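Local coordinates for protein peptidase M28 (Shewanella amazonensis SB2B, PDB 3IIB) that probably acts as a zinc-dependent carboxypeptidase or dipeptidase of family M28, working as a homodimer with two metal ions at its active centre, at residues 35-39 with 260-266; 93-99 with 195-200; 136-140 with 172-176; 179-185 with 401-405; 268-273 with 330-334. All blocks are in the same frame, centred on the assembly; numbering follows the deposited sequence.

Interaction 1. Residues 35-39 with 260-266; sequences GPRLA and SWDEGTG
Arg37 curls back beside Ser260 and lays the edge of its guanidinium against the loop that leads into helix 267-285. NH2 donates to Gly266 O at 2.8 Å, while NH1 divides its two hydrogens between Thr265 O, 2.9 Å away, and Gly35 O in its own loop. These acceptors lie near the guanidinium plane, and Ser260 OG stands over the centre of one face. A bend at chi2 (-132°) brings the chain round to this position, and NE is held by Leu258 O. Ser260 OG also accepts from Arg37 N along an almost straight line (173°) and passes its own hydrogen to Trp261 O; in return Ser260 N bonds to Arg37 O. A buried water links Ala39 N and Ser260 O. Packing is tight at Pro36, whose CG sits 3.2 Å from Gly264 O, with the carbonyl of Asp262 also against the ring. Leu38 CD1 meets the Trp261 ring obliquely, 3.6 Å from CZ3; that ring lies edge-to-face with the zinc ligand His402. Toward solvent the fit is slacker: Leu38 CB and Asp262 CB are 4.1 Å apart, and the Asp262 carboxylate goes off to a salt bridge with Arg75. Gln88 of the second subunit packs on Pro36 and Thr265. With a leucine in place of Arg37, the buried carbonyls of Gly35, Thr265 and Gly266 would probably lose their common donor and the loop would be freer to shift. The buried cation is thus met by main-chain carbonyl dipoles, which ties its site to the exact course of the backbone.

Interaction 2. Residues 93-99 with 195-200; sequences TALGGSI and AIPAAA
The antiparallel pairing of strands 88-94 and 198-201, one edge-to-edge join within the large mixed sheet, runs out here through Thr93-Ala200 and Ala94-Ala199, and a type II turn from Leu95 to Ser98 follows. Thr93 and Ala200 form a hydrogen-bonded pair: Thr93 N to Ala200 O and Ala200 N to Thr93 O are both 2.8 Å, each donor nearly in line with the carbonyl it meets. Ala94 and Ala199 come next as a non-hydrogen-bonded pair, after which Leu95 N donates to Ala198 O. Past that bond the chain turns away through Gly96 and Gly97, the latter with the positive phi (94°) expected at the third position of such a turn. Leu95 spreads its two methyls along the partner strand, CD1 3.9 Å from Ala198 CB and CD2 3.7 Å from Ala200 CB; Arg154 of helix 145-163 packs on the same side chain. Ser98 brings the chain back. With its hydroxyl swung opposite the backbone N (chi1 -177°), OG accepts from Ala198 N at 2.9 Å and donates to Ile99 O, in the plane of that carbonyl and on a lone pair. An alanine at Ser98 would remove the hydroxyl, and the buried Ala198 N would probably be left without its acceptor where the strand begins. Trp73 and Ser227 both donate to Ser98 O, tying the turn to strands 62-84 and 220-242. Beyond the turn Ile99 lies along the 195-197 backbone: CG2 rests near Ala195 CB, and CD1 presses to 3.3 Å from Ala195 O.

Interaction 3. Residues 136-140 with 172-176; sequences AKTER and RSIGT
Ala136 and Arg172 share a water that donates to both their carbonyl oxygens, each 2.9 Å away, and water carries the other polar links as well. A second water sits 2.7 Å from Thr138 OG1 and also meets Ala136 O and Ser173 O. A third accepts from Thr138 N and donates to Gly175 O. Thr138 OG1 has a further partner in Thr150 of helix 145-163, the helix that joins strands 131-134 and 168-172 in a beta-alpha-beta crossover; the two segments are the loops leaving those parallel strands, and their end-to-end directions are only 9° apart. The flat cationic groups make a second class. The extended Lys137 chain passes obliquely over the Arg172 guanidinium, CE lying 3.6 Å above its plane and offset toward the rim. Arg172, bent at chi3 (-70°), points its nitrogens elsewhere: NE and NH2 form salt bridges with Asp135 and Asp207, and NH1 binds Asn203. Arg140 lies crosswise on Thr176, whose CB stands 3.8 Å over one guanidinium face; Arg140 NH1 forms a salt bridge with Asp399, which also receives the Thr176 hydroxyl, and bonds to Ser395 O. Van der Waals contacts fill the middle. Thr138 CG2 and Thr176 CG2 meet at 4.0 Å, Ile174 CG2 touches Thr138 OG1, and Thr176 CG2 rests 3.5 Å from Thr138 O. Without a direct hydrogen bond between them, the loops depend on shared water and on aliphatic carbons laid against guanidinium faces. Lys137 NZ is only 4.7 Å from Arg172 NH2, a likeness of charge probably eased by the aspartates that hold Arg172.

Interaction 4. Residues 179-185 with 401-405; sequences DRMAHTG and HHTPN. With ZN (zinc ion), chain B.
His402 O is gripped from two neighbouring residues: Thr184 N donates to it at 2.9 Å (156°). His183 CA makes a C-H...O contact with His402 O at 3.3 Å. The exchange runs both ways, because His402 ND1 donates to Thr184 O, which lies at 3.0 Å near the plane of the imidazole. That bond fixes the ring's rotation and presents NE2 to a zinc ion 2.3 Å away. Gly185 CA borders the same ring, and a side-chain carbon there would run into His402 ND1. One face of His402 is covered by the His401 ring, whose NE2 holds a water that is itself a zinc ligand. This is one half of the two-zinc centre of the M28 peptidases, where Asp269 and Glu304 join His402 on the metal. His183 backs the site: its ND1 makes a weak bond to His401 O and shares a water with His401 ND1, while NE2 is held by Asp177. With the Thr403 hydroxyl between the backbone N and the carbonyl carbon (chi1 73°), OG1 accepts from Asn405 N, closing an ST turn, and is bonded to Tyr400 O as well. Farther out, the selenomethionine Met181 and Pro404 lie alongside each other, pointing opposite ways, with Met181 CE 4.0 Å from Pro404 CG; Met181 SE rests 3.8 Å from Asn405 CB. Here the dimer interface begins: Met181 packs on Met181 of the second subunit, and Asn405 OD1 accepts from Arg180 N of that subunit. A water joins Asp179 OD2 to Asn405 ND2, 2.9 Å from that nitrogen, while Asp179 OD1 accepts from Asn405 ND2 of the second subunit.

Interaction 5. Residues 268-273 with 330-334; sequences IDDGAG and SDFGA. With ZN (zinc ion), chain C; ZN (zinc ion), chain B.
Asp269 and Asp331 meet at a zinc ion, each giving it OD1, that of Asp269 at 2.1 Å. Asp331 also uses OD2, at 2.3 Å, and so holds this zinc with both oxygens. Asp269 instead bridges: its OD2 binds the second zinc at 2.0 Å, and a water lies between the two metals as a ligand of both. The carboxylate planes of Asp269 and Asp331 are 32° apart. His257 completes the protein ligands of the first zinc, and Glu304 and His402 those of the second. This is the co-catalytic two-zinc site of the M28 family, with an aspartate joining the metals and a cis peptide directly after it, as in related aminopeptidases. The cis bond links Asp269 to Asp270, a second-shell residue. Asp270, its CG turned opposite the backbone N (chi1 -173°), reaches back to the other segment, its CG 3.1 Å from Asp331 OD1. Asp270 OD2 accepts from the backbone N of His257, and OD1 takes a weak bond from Gly273 N. Two waters fill in behind: one accepts from Gly333 N and touches Asp331 OD1 and Ile268 O, while the other accepts from Phe332 N and meets Asp270 OD1, Ser330 OG and Gly333 O. Asp406 takes hydrogens from the backbone N of Ile268 and Asp269, holding the start of the helix. Farther from the metals the two segments approach closely at glycines. Gly333 CA lies 3.3 Å from Ile268 O, and Gly273 brings its CA to Ser330 O, where a side-chain carbon would clash. Ala272 CB meets Ala334 CB at 4.0 Å, with Leu416 of helix 413-432 against both.

Overall arrangement
From the N terminus, interaction 1 opens first, at 35-39, and its loop closes only at 260-266, joining the loop after helix 22-33 to the loop leading into helix 267-285. Nested inside it, interaction 2 pairs strands 88-94 and 198-201; interaction 3 is nested deeper, bringing together the loops after strands 131-134 and 168-172. Interaction 4 opens at 179-185, after interaction 3 has closed, and ends at 401-405, so it crosses interactions 1 and 2 and ties the sheet region to the metal centre. Interaction 5 follows interaction 1 in series, is nested within interaction 4, and shares a zinc ion with it. Trp261 and Thr184 bring interactions 1, 2 and 4 together.

Interaction 1. Residues 35-39 with 260-266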
# COMPACT_ATOMS: atom_id res chain seq x y z
N GLY A 35 -12.72 -0.84 15.06
CA GLY A 35 -11.85 -1.38 14.04
C GLY A 35 -12.59 -2.34 13.11
O GLY A 35 -13.81 -2.22 12.93
N PRO A 36 -11.87 -3.32 12.53
CA PRO A 36 -12.53 -4.23 11.59
C PRO A 36 -13.62 -4.98 12.31
O PRO A 36 -13.44 -5.32 13.48
CB PRO A 36 -11.41 -5.17 11.15
CG PRO A 36 -10.40 -5.07 12.20
CD PRO A 36 -10.47 -3.69 12.77
N ARG A 37 -14.74 -5.25 11.64
CA ARG A 37 -15.88 -5.91 12.31
C ARG A 37 -16.56 -6.90 11.34
O ARG A 37 -17.66 -6.70 10.80
CB ARG A 37 -16.87 -4.84 12.84
CG ARG A 37 -17.17 -3.79 11.84
CD ARG A 37 -17.09 -2.38 12.31
NE ARG A 37 -17.32 -1.52 11.16
CZ ARG A 37 -16.40 -0.81 10.52
NH1 ARG A 37 -15.15 -0.75 10.96
NH2 ARG A 37 -16.75 -0.16 9.42
N LEU A 38 -15.85 -8.03 11.13
CA LEU A 38 -16.41 -9.10 10.30
C LEU A 38 -17.61 -9.69 11.00
O LEU A 38 -17.56 -9.99 12.21
CB LEU A 38 -15.35 -10.19 10.17
CG LEU A 38 -15.73 -11.44 9.38
CD1 LEU A 38 -16.11 -11.08 7.94
CD2 LEU A 38 -14.52 -12.38 9.46
N ALA A 39 -18.69 -9.88 10.24
CA ALA A 39 -19.89 -10.48 10.81
C ALA A 39 -19.52 -11.83 11.41
O ALA A 39 -18.74 -12.60 10.82
CB ALA A 39 -20.98 -10.67 9.72
N SER A 260 -17.78 -5.20 8.16
CA SER A 260 -16.67 -4.98 7.24
C SER A 260 -15.92 -6.25 7.10
O SER A 260 -16.21 -7.23 7.79
CB SER A 260 -15.70 -3.90 7.77
OG SER A 260 -14.92 -4.31 8.90
N TRP A 261 -14.94 -6.24 6.19
CA TRP A 261 -13.87 -7.27 6.22
C TRP A 261 -12.87 -6.97 7.35
O TRP A 261 -12.94 -5.90 8.03
CB TRP A 261 -13.23 -7.47 4.84
CG TRP A 261 -14.21 -8.24 3.99
CD1 TRP A 261 -15.09 -7.72 3.11
CD2 TRP A 261 -14.54 -9.63 4.11
NE1 TRP A 261 -15.90 -8.71 2.59
CE2 TRP A 261 -15.60 -9.90 3.21
CE3 TRP A 261 -14.05 -10.68 4.91
CZ2 TRP A 261 -16.15 -11.16 3.06
CZ3 TRP A 261 -14.60 -11.94 4.77
CH2 TRP A 261 -15.63 -12.18 3.85
N ASP A 262 -11.98 -7.93 7.57
CA ASP A 262 -11.33 -8.04 8.86
C ASP A 262 -9.89 -7.57 8.92
O ASP A 262 -9.31 -7.58 10.01
CB ASP A 262 -11.42 -9.50 9.39
CG ASP A 262 -11.01 -10.54 8.39
OD1 ASP A 262 -11.26 -10.41 7.16
OD2 ASP A 262 -10.43 -11.56 8.82
N GLU A 263 -9.30 -7.21 7.77
CA GLU A 263 -7.85 -6.92 7.71
C GLU A 263 -7.47 -5.44 7.72
O GLU A 263 -6.30 -5.11 8.01
CB GLU A 263 -7.20 -7.63 6.52
CG GLU A 263 -7.48 -9.15 6.52
CD GLU A 263 -6.47 -9.92 5.70
OE1 GLU A 263 -6.49 -9.73 4.48
OE2 GLU A 263 -5.68 -10.72 6.27
N GLY A 264 -8.42 -4.56 7.38
CA GLY A 264 -8.27 -3.09 7.55
C GLY A 264 -9.01 -2.63 8.80
O GLY A 264 -9.09 -3.35 9.81
N THR A 265 -9.58 -1.43 8.75
CA THR A 265 -10.48 -1.01 9.80
C THR A 265 -11.87 -0.67 9.23
O THR A 265 -12.62 0.04 9.86
CB THR A 265 -9.93 0.23 10.57
OG1 THR A 265 -9.77 1.32 9.64
CG2 THR A 265 -8.60 -0.10 11.25
N GLY A 266 -12.17 -1.12 8.02
CA GLY A 266 -13.46 -0.87 7.42
C GLY A 266 -13.81 0.59 7.33
O GLY A 266 -14.97 0.96 7.50
O HOH W 1 -18.77 -8.80 7.56

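Interaction 2. Residues 93-99 with 195-200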
# COMPACT_ATOMS: atom_id res chain seq x y z
N THR A 93 -4.07 -13.25 0.45
CA THR A 93 -5.07 -13.40 1.49
C THR A 93 -6.15 -14.39 1.05
O THR A 93 -6.49 -14.49 -0.13
CB THR A 93 -5.69 -12.03 1.86
OG1 THR A 93 -6.37 -12.15 3.12
CG2 THR A 93 -6.63 -11.56 0.77
N ALA A 94 -6.72 -15.12 2.01
CA ALA A 94 -7.80 -16.04 1.71
C ALA A 94 -9.00 -15.22 1.22
O ALA A 94 -9.28 -14.12 1.75
CB ALA A 94 -8.20 -16.84 2.99
N LEU A 95 -9.72 -15.79 0.27
CA LEU A 95 -11.06 -15.31 -0.05
C LEU A 95 -11.98 -15.65 1.10
O LEU A 95 -11.82 -16.68 1.75
CB LEU A 95 -11.56 -15.88 -1.38
CG LEU A 95 -10.67 -15.54 -2.59
CD1 LEU A 95 -11.37 -16.00 -3.91
CD2 LEU A 95 -10.29 -14.06 -2.62
N GLY A 96 -12.93 -14.76 1.37
CA GLY A 96 -13.87 -14.94 2.46
C GLY A 96 -14.65 -16.21 2.35
O GLY A 96 -15.36 -16.42 1.40
N GLY A 97 -14.53 -17.06 3.36
CA GLY A 97 -15.17 -18.35 3.35
C GLY A 97 -14.31 -19.50 2.84
O GLY A 97 -14.76 -20.65 2.92
N SER A 98 -13.08 -19.24 2.39
CA SER A 98 -12.22 -20.31 1.90
C SER A 98 -12.02 -21.37 2.97
O SER A 98 -11.81 -21.06 4.16
CB SER A 98 -10.82 -19.79 1.49
OG SER A 98 -10.05 -20.85 0.96
N ILE A 99 -11.99 -22.62 2.55
CA ILE A 99 -11.49 -23.68 3.39
C ILE A 99 -9.97 -23.52 3.52
O ILE A 99 -9.32 -22.84 2.74
CB ILE A 99 -11.83 -25.10 2.81
CG1 ILE A 99 -11.16 -25.35 1.45
CG2 ILE A 99 -13.36 -25.27 2.67
CD1 ILE A 99 -11.09 -26.87 1.06
N ALA A 195 -15.11 -28.29 -2.49
CA ALA A 195 -14.55 -27.01 -2.02
C ALA A 195 -13.03 -27.08 -2.07
O ALA A 195 -12.41 -28.09 -1.69
CB ALA A 195 -15.02 -26.70 -0.57
N ILE A 196 -12.42 -26.05 -2.64
CA ILE A 196 -10.97 -25.96 -2.70
C ILE A 196 -10.48 -24.62 -2.08
O ILE A 196 -11.21 -23.64 -2.09
CB ILE A 196 -10.43 -26.15 -4.15
CG1 ILE A 196 -10.97 -25.03 -5.05
CG2 ILE A 196 -10.70 -27.62 -4.66
CD1 ILE A 196 -10.29 -24.94 -6.47
N PRO A 197 -9.24 -24.60 -1.55
CA PRO A 197 -8.65 -23.35 -1.05
C PRO A 197 -8.60 -22.28 -2.13
O PRO A 197 -8.30 -22.57 -3.29
CB PRO A 197 -7.25 -23.76 -0.63
CG PRO A 197 -7.26 -25.19 -0.50
CD PRO A 197 -8.29 -25.71 -1.45
N ALA A 198 -8.87 -21.04 -1.73
CA ALA A 198 -9.07 -19.94 -2.66
C ALA A 198 -8.48 -18.68 -2.03
O ALA A 198 -8.87 -18.33 -0.92
CB ALA A 198 -10.57 -19.72 -2.91
N ALA A 199 -7.58 -18.00 -2.75
CA ALA A 199 -6.87 -16.84 -2.26
C ALA A 199 -6.72 -15.81 -3.35
O ALA A 199 -6.78 -16.13 -4.54
CB ALA A 199 -5.50 -17.25 -1.75
N ALA A 200 -6.57 -14.56 -2.93
CA ALA A 200 -6.21 -13.44 -3.81
C ALA A 200 -4.77 -13.03 -3.53
O ALA A 200 -4.33 -13.02 -2.37
CB ALA A 200 -7.15 -12.26 -3.58

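Interaction 3. Residues 136-140 with 172-176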
# COMPACT_ATOMS: atom_id res chain seq x y z
N ALA A 136 -7.51 -11.57 -14.39
CA ALA A 136 -8.23 -10.39 -14.87
C ALA A 136 -7.91 -9.13 -14.06
O ALA A 136 -8.07 -9.12 -12.87
CB ALA A 136 -9.74 -10.63 -14.85
N LYS A 137 -7.54 -8.06 -14.75
CA LYS A 137 -7.28 -6.76 -14.16
C LYS A 137 -8.57 -5.97 -14.11
O LYS A 137 -9.37 -6.06 -15.03
CB LYS A 137 -6.26 -5.98 -15.00
CG LYS A 137 -4.86 -6.56 -14.95
CD LYS A 137 -3.89 -5.71 -15.79
CE LYS A 137 -2.49 -6.28 -15.74
NZ LYS A 137 -1.59 -5.58 -16.72
N THR A 138 -8.74 -5.21 -13.04
CA THR A 138 -9.95 -4.42 -12.82
C THR A 138 -9.71 -2.99 -13.29
O THR A 138 -8.79 -2.34 -12.83
CB THR A 138 -10.31 -4.45 -11.34
OG1 THR A 138 -10.52 -5.82 -10.94
CG2 THR A 138 -11.59 -3.65 -11.03
N GLU A 139 -10.50 -2.53 -14.25
CA GLU A 139 -10.41 -1.16 -14.76
C GLU A 139 -10.90 -0.18 -13.72
O GLU A 139 -11.82 -0.47 -12.97
CB GLU A 139 -11.27 -0.99 -16.02
CG GLU A 139 -10.74 -1.79 -17.22
CD GLU A 139 -11.67 -1.66 -18.45
OE1 GLU A 139 -12.64 -0.87 -18.39
OE2 GLU A 139 -11.44 -2.37 -19.46
N ARG A 140 -10.27 0.98 -13.68
CA ARG A 140 -10.69 2.08 -12.82
C ARG A 140 -11.81 2.87 -13.48
O ARG A 140 -11.64 3.34 -14.62
CB ARG A 140 -9.50 3.01 -12.57
CG ARG A 140 -9.77 4.12 -11.57
CD ARG A 140 -8.58 5.10 -11.44
NE ARG A 140 -7.37 4.36 -11.11
CZ ARG A 140 -7.05 3.91 -9.90
NH1 ARG A 140 -7.79 4.16 -8.87
NH2 ARG A 140 -5.92 3.23 -9.74
N ARG A 172 -5.75 -12.70 -9.24
CA ARG A 172 -5.37 -11.31 -9.13
C ARG A 172 -6.45 -10.57 -8.37
O ARG A 172 -7.63 -10.61 -8.75
CB ARG A 172 -5.20 -10.65 -10.50
CG ARG A 172 -4.86 -9.14 -10.44
CD ARG A 172 -4.81 -8.53 -11.85
NE ARG A 172 -3.67 -8.99 -12.62
CZ ARG A 172 -2.47 -8.41 -12.62
NH1 ARG A 172 -2.23 -7.29 -11.90
NH2 ARG A 172 -1.49 -8.92 -13.36
N SER A 173 -6.04 -9.91 -7.30
CA SER A 173 -6.94 -9.13 -6.46
C SER A 173 -7.85 -8.27 -7.30
O SER A 173 -7.41 -7.66 -8.30
CB SER A 173 -6.15 -8.24 -5.51
OG SER A 173 -5.65 -8.99 -4.40
N ILE A 174 -9.12 -8.22 -6.89
CA ILE A 174 -10.13 -7.44 -7.58
C ILE A 174 -9.99 -5.99 -7.10
O ILE A 174 -10.75 -5.51 -6.26
CB ILE A 174 -11.57 -7.99 -7.39
CG1 ILE A 174 -11.62 -9.51 -7.62
CG2 ILE A 174 -12.53 -7.22 -8.34
CD1 ILE A 174 -11.13 -9.96 -9.01
N GLY A 175 -8.97 -5.33 -7.64
CA GLY A 175 -8.55 -4.02 -7.13
C GLY A 175 -7.94 -3.25 -8.25
O GLY A 175 -7.45 -3.84 -9.22
N THR A 176 -7.98 -1.94 -8.13
CA THR A 176 -7.42 -1.06 -9.12
C THR A 176 -6.03 -0.51 -8.74
O THR A 176 -5.42 0.22 -9.55
CB THR A 176 -8.37 0.12 -9.34
OG1 THR A 176 -8.75 0.66 -8.06
CG2 THR A 176 -9.61 -0.33 -10.09
O HOH W 2 -8.94 -11.33 -11.23
O HOH W 3 -8.29 -7.32 -10.83
O HOH W 4 -6.24 -4.90 -11.43

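Interaction 4. Residues 179-185 with 401-405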
# COMPACT_ATOMS: atom_id res chain seq x y z
N ASP A 179 -0.58 -1.64 -5.40
CA ASP A 179 0.04 -1.83 -4.09
C ASP A 179 0.14 -3.30 -3.73
O ASP A 179 -0.60 -4.15 -4.25
CB ASP A 179 -0.76 -1.11 -3.03
CG ASP A 179 -0.73 0.38 -3.18
OD1 ASP A 179 0.37 0.94 -3.46
OD2 ASP A 179 -1.82 0.99 -3.05
N ARG A 180 1.07 -3.59 -2.82
CA ARG A 180 1.32 -4.94 -2.34
C ARG A 180 0.29 -5.26 -1.26
O ARG A 180 0.62 -5.53 -0.10
CB ARG A 180 2.75 -5.06 -1.84
CG ARG A 180 3.20 -6.50 -1.75
CD ARG A 180 3.79 -6.94 -3.07
NE ARG A 180 4.17 -8.35 -3.05
CZ ARG A 180 5.29 -8.82 -2.51
NH1 ARG A 180 6.17 -8.02 -1.94
NH2 ARG A 180 5.52 -10.13 -2.57
N MSE A 181 -0.98 -5.27 -1.70
CA MSE A 181 -2.12 -5.46 -0.83
C MSE A 181 -2.98 -6.55 -1.51
O MSE A 181 -3.32 -6.42 -2.71
CB MSE A 181 -2.95 -4.17 -0.73
CG MSE A 181 -2.21 -3.01 -0.12
SE MSE A 181 -2.21 -3.07 1.79
CE MSE A 181 -1.19 -4.55 2.35
N ALA A 182 -3.34 -7.57 -0.74
CA ALA A 182 -4.24 -8.61 -1.20
C ALA A 182 -5.68 -8.26 -0.77
O ALA A 182 -5.93 -7.89 0.40
CB ALA A 182 -3.79 -10.00 -0.73
N HIS A 183 -6.59 -8.32 -1.74
CA HIS A 183 -7.99 -7.94 -1.53
C HIS A 183 -8.79 -9.22 -1.25
O HIS A 183 -8.77 -10.17 -2.05
CB HIS A 183 -8.60 -7.27 -2.74
CG HIS A 183 -7.99 -5.97 -3.15
ND1 HIS A 183 -8.74 -4.81 -3.30
CD2 HIS A 183 -6.72 -5.64 -3.50
CE1 HIS A 183 -7.96 -3.85 -3.75
NE2 HIS A 183 -6.73 -4.32 -3.87
N THR A 184 -9.47 -9.24 -0.10
CA THR A 184 -10.39 -10.33 0.24
C THR A 184 -11.80 -10.02 -0.26
O THR A 184 -11.99 -9.12 -1.07
CB THR A 184 -10.33 -10.65 1.77
OG1 THR A 184 -10.93 -11.93 2.02
CG2 THR A 184 -10.90 -9.48 2.69
N GLY A 185 -12.78 -10.77 0.24
CA GLY A 185 -14.18 -10.59 -0.15
C GLY A 185 -14.85 -11.94 -0.29
O GLY A 185 -14.17 -12.99 -0.34
N HIS A 401 -10.58 -0.82 -1.05
CA HIS A 401 -11.68 -1.73 -0.75
C HIS A 401 -11.17 -3.12 -0.47
O HIS A 401 -10.48 -3.65 -1.27
CB HIS A 401 -12.59 -1.71 -1.97
CG HIS A 401 -13.66 -2.75 -2.01
ND1 HIS A 401 -13.52 -3.94 -2.71
CD2 HIS A 401 -14.94 -2.73 -1.56
CE1 HIS A 401 -14.65 -4.62 -2.63
NE2 HIS A 401 -15.54 -3.89 -1.97
N HIS A 402 -11.53 -3.69 0.69
CA HIS A 402 -11.24 -5.07 1.02
C HIS A 402 -9.76 -5.41 1.19
O HIS A 402 -9.36 -6.62 1.14
CB HIS A 402 -11.92 -6.02 0.02
CG HIS A 402 -13.41 -6.07 0.13
ND1 HIS A 402 -14.16 -7.09 -0.45
CD2 HIS A 402 -14.30 -5.20 0.68
CE1 HIS A 402 -15.44 -6.86 -0.21
NE2 HIS A 402 -15.56 -5.73 0.48
N THR A 403 -8.95 -4.37 1.45
CA THR A 403 -7.54 -4.54 1.80
C THR A 403 -7.23 -4.15 3.22
O THR A 403 -8.04 -3.45 3.88
CB THR A 403 -6.62 -3.67 0.90
OG1 THR A 403 -6.77 -2.29 1.29
CG2 THR A 403 -6.96 -3.90 -0.60
N PRO A 404 -6.03 -4.51 3.71
CA PRO A 404 -5.56 -3.91 4.97
C PRO A 404 -5.36 -2.40 4.94
O PRO A 404 -5.13 -1.81 5.98
CB PRO A 404 -4.22 -4.61 5.24
CG PRO A 404 -4.30 -5.92 4.40
CD PRO A 404 -5.11 -5.56 3.21
N ASN A 405 -5.38 -1.82 3.74
CA ASN A 405 -5.22 -0.41 3.54
C ASN A 405 -6.53 0.36 3.64
O ASN A 405 -6.53 1.58 3.49
CB ASN A 405 -4.57 -0.17 2.18
CG ASN A 405 -3.55 0.93 2.19
OD1 ASN A 405 -3.12 1.43 3.24
ND2 ASN A 405 -3.12 1.32 0.97
ZN ZN B . -17.54 -4.72 0.95
O HOH W 5 -3.84 -0.02 -1.46
O HOH W 6 -11.45 -5.56 -3.67
O HOH W 7 -18.05 -4.74 -1.12
O HOH W 8 -19.52 -3.94 0.86

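Interaction 5. Residues 268-273 with 330-334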
# COMPACT_ATOMS: atom_id res chain seq x y z
N ILE A 268 -13.56 2.88 4.60
CA ILE A 268 -14.39 3.34 3.51
C ILE A 268 -15.49 2.35 3.19
O ILE A 268 -16.52 2.71 2.62
CB ILE A 268 -13.53 3.74 2.25
CG1 ILE A 268 -12.99 2.50 1.56
CG2 ILE A 268 -12.39 4.73 2.65
CD1 ILE A 268 -12.19 2.79 0.29
N ASP A 269 -15.26 1.07 3.56
CA ASP A 269 -16.26 0.05 3.35
C ASP A 269 -16.62 -0.59 4.71
O ASP A 269 -16.00 -1.59 5.10
CB ASP A 269 -15.73 -1.03 2.42
CG ASP A 269 -16.81 -1.98 1.96
OD1 ASP A 269 -18.01 -1.69 2.20
OD2 ASP A 269 -16.48 -3.04 1.38
N ASP A 270 -17.59 -0.04 5.42
CA ASP A 270 -18.39 1.10 5.04
C ASP A 270 -18.57 2.04 6.23
O ASP A 270 -19.65 2.60 6.48
CB ASP A 270 -19.75 0.59 4.50
CG ASP A 270 -20.61 1.68 3.90
OD1 ASP A 270 -20.04 2.69 3.38
OD2 ASP A 270 -21.89 1.53 3.96
N GLY A 271 -17.48 2.26 6.97
CA GLY A 271 -17.49 3.22 8.05
C GLY A 271 -17.89 4.60 7.55
O GLY A 271 -18.61 5.34 8.25
N ALA A 272 -17.45 4.97 6.37
CA ALA A 272 -17.83 6.24 5.81
C ALA A 272 -19.35 6.35 5.65
O ALA A 272 -19.93 7.36 5.96
CB ALA A 272 -17.15 6.41 4.46
N GLY A 273 -19.98 5.28 5.15
CA GLY A 273 -21.43 5.27 4.93
C GLY A 273 -22.17 5.34 6.25
O GLY A 273 -23.11 6.11 6.37
N SER A 330 -25.78 4.52 1.47
CA SER A 330 -24.41 4.97 1.19
C SER A 330 -23.47 3.76 1.41
O SER A 330 -23.26 3.33 2.55
CB SER A 330 -24.02 6.08 2.12
OG SER A 330 -22.72 6.64 1.80
N ASP A 331 -22.91 3.26 0.32
CA ASP A 331 -21.92 2.15 0.40
C ASP A 331 -21.03 2.17 -0.85
O ASP A 331 -20.90 1.18 -1.55
CB ASP A 331 -22.60 0.80 0.51
CG ASP A 331 -21.60 -0.32 0.72
OD1 ASP A 331 -20.57 -0.04 1.33
OD2 ASP A 331 -21.86 -1.45 0.32
N PHE A 332 -20.43 3.31 -1.09
CA PHE A 332 -19.39 3.43 -2.12
C PHE A 332 -18.32 4.41 -1.64
O PHE A 332 -17.85 5.27 -2.39
CB PHE A 332 -20.03 3.80 -3.45
CG PHE A 332 -19.18 3.51 -4.65
CD1 PHE A 332 -18.20 2.53 -4.64
CD2 PHE A 332 -19.38 4.22 -5.83
CE1 PHE A 332 -17.46 2.29 -5.74
CE2 PHE A 332 -18.64 3.93 -6.97
CZ PHE A 332 -17.67 2.98 -6.93
N GLY A 333 -17.93 4.24 -0.38
CA GLY A 333 -16.83 5.00 0.23
C GLY A 333 -17.23 6.40 0.63
O GLY A 333 -18.34 6.60 1.10
N ALA A 334 -16.28 7.33 0.48
CA ALA A 334 -16.45 8.73 0.93
C ALA A 334 -16.34 9.73 -0.20
O ALA A 334 -16.43 10.93 0.07
CB ALA A 334 -15.43 9.07 2.02
ZN ZN C . -19.81 -2.05 1.25
ZN ZN B . -17.54 -4.72 0.95
O HOH W 9 -18.39 1.60 0.87
O HOH W 10 -20.51 4.94 1.69
O HOH W 11 -19.13 -1.63 -0.99
O HOH W 7 -18.05 -4.74 -1.12
O HOH W 8 -19.52 -3.94 0.86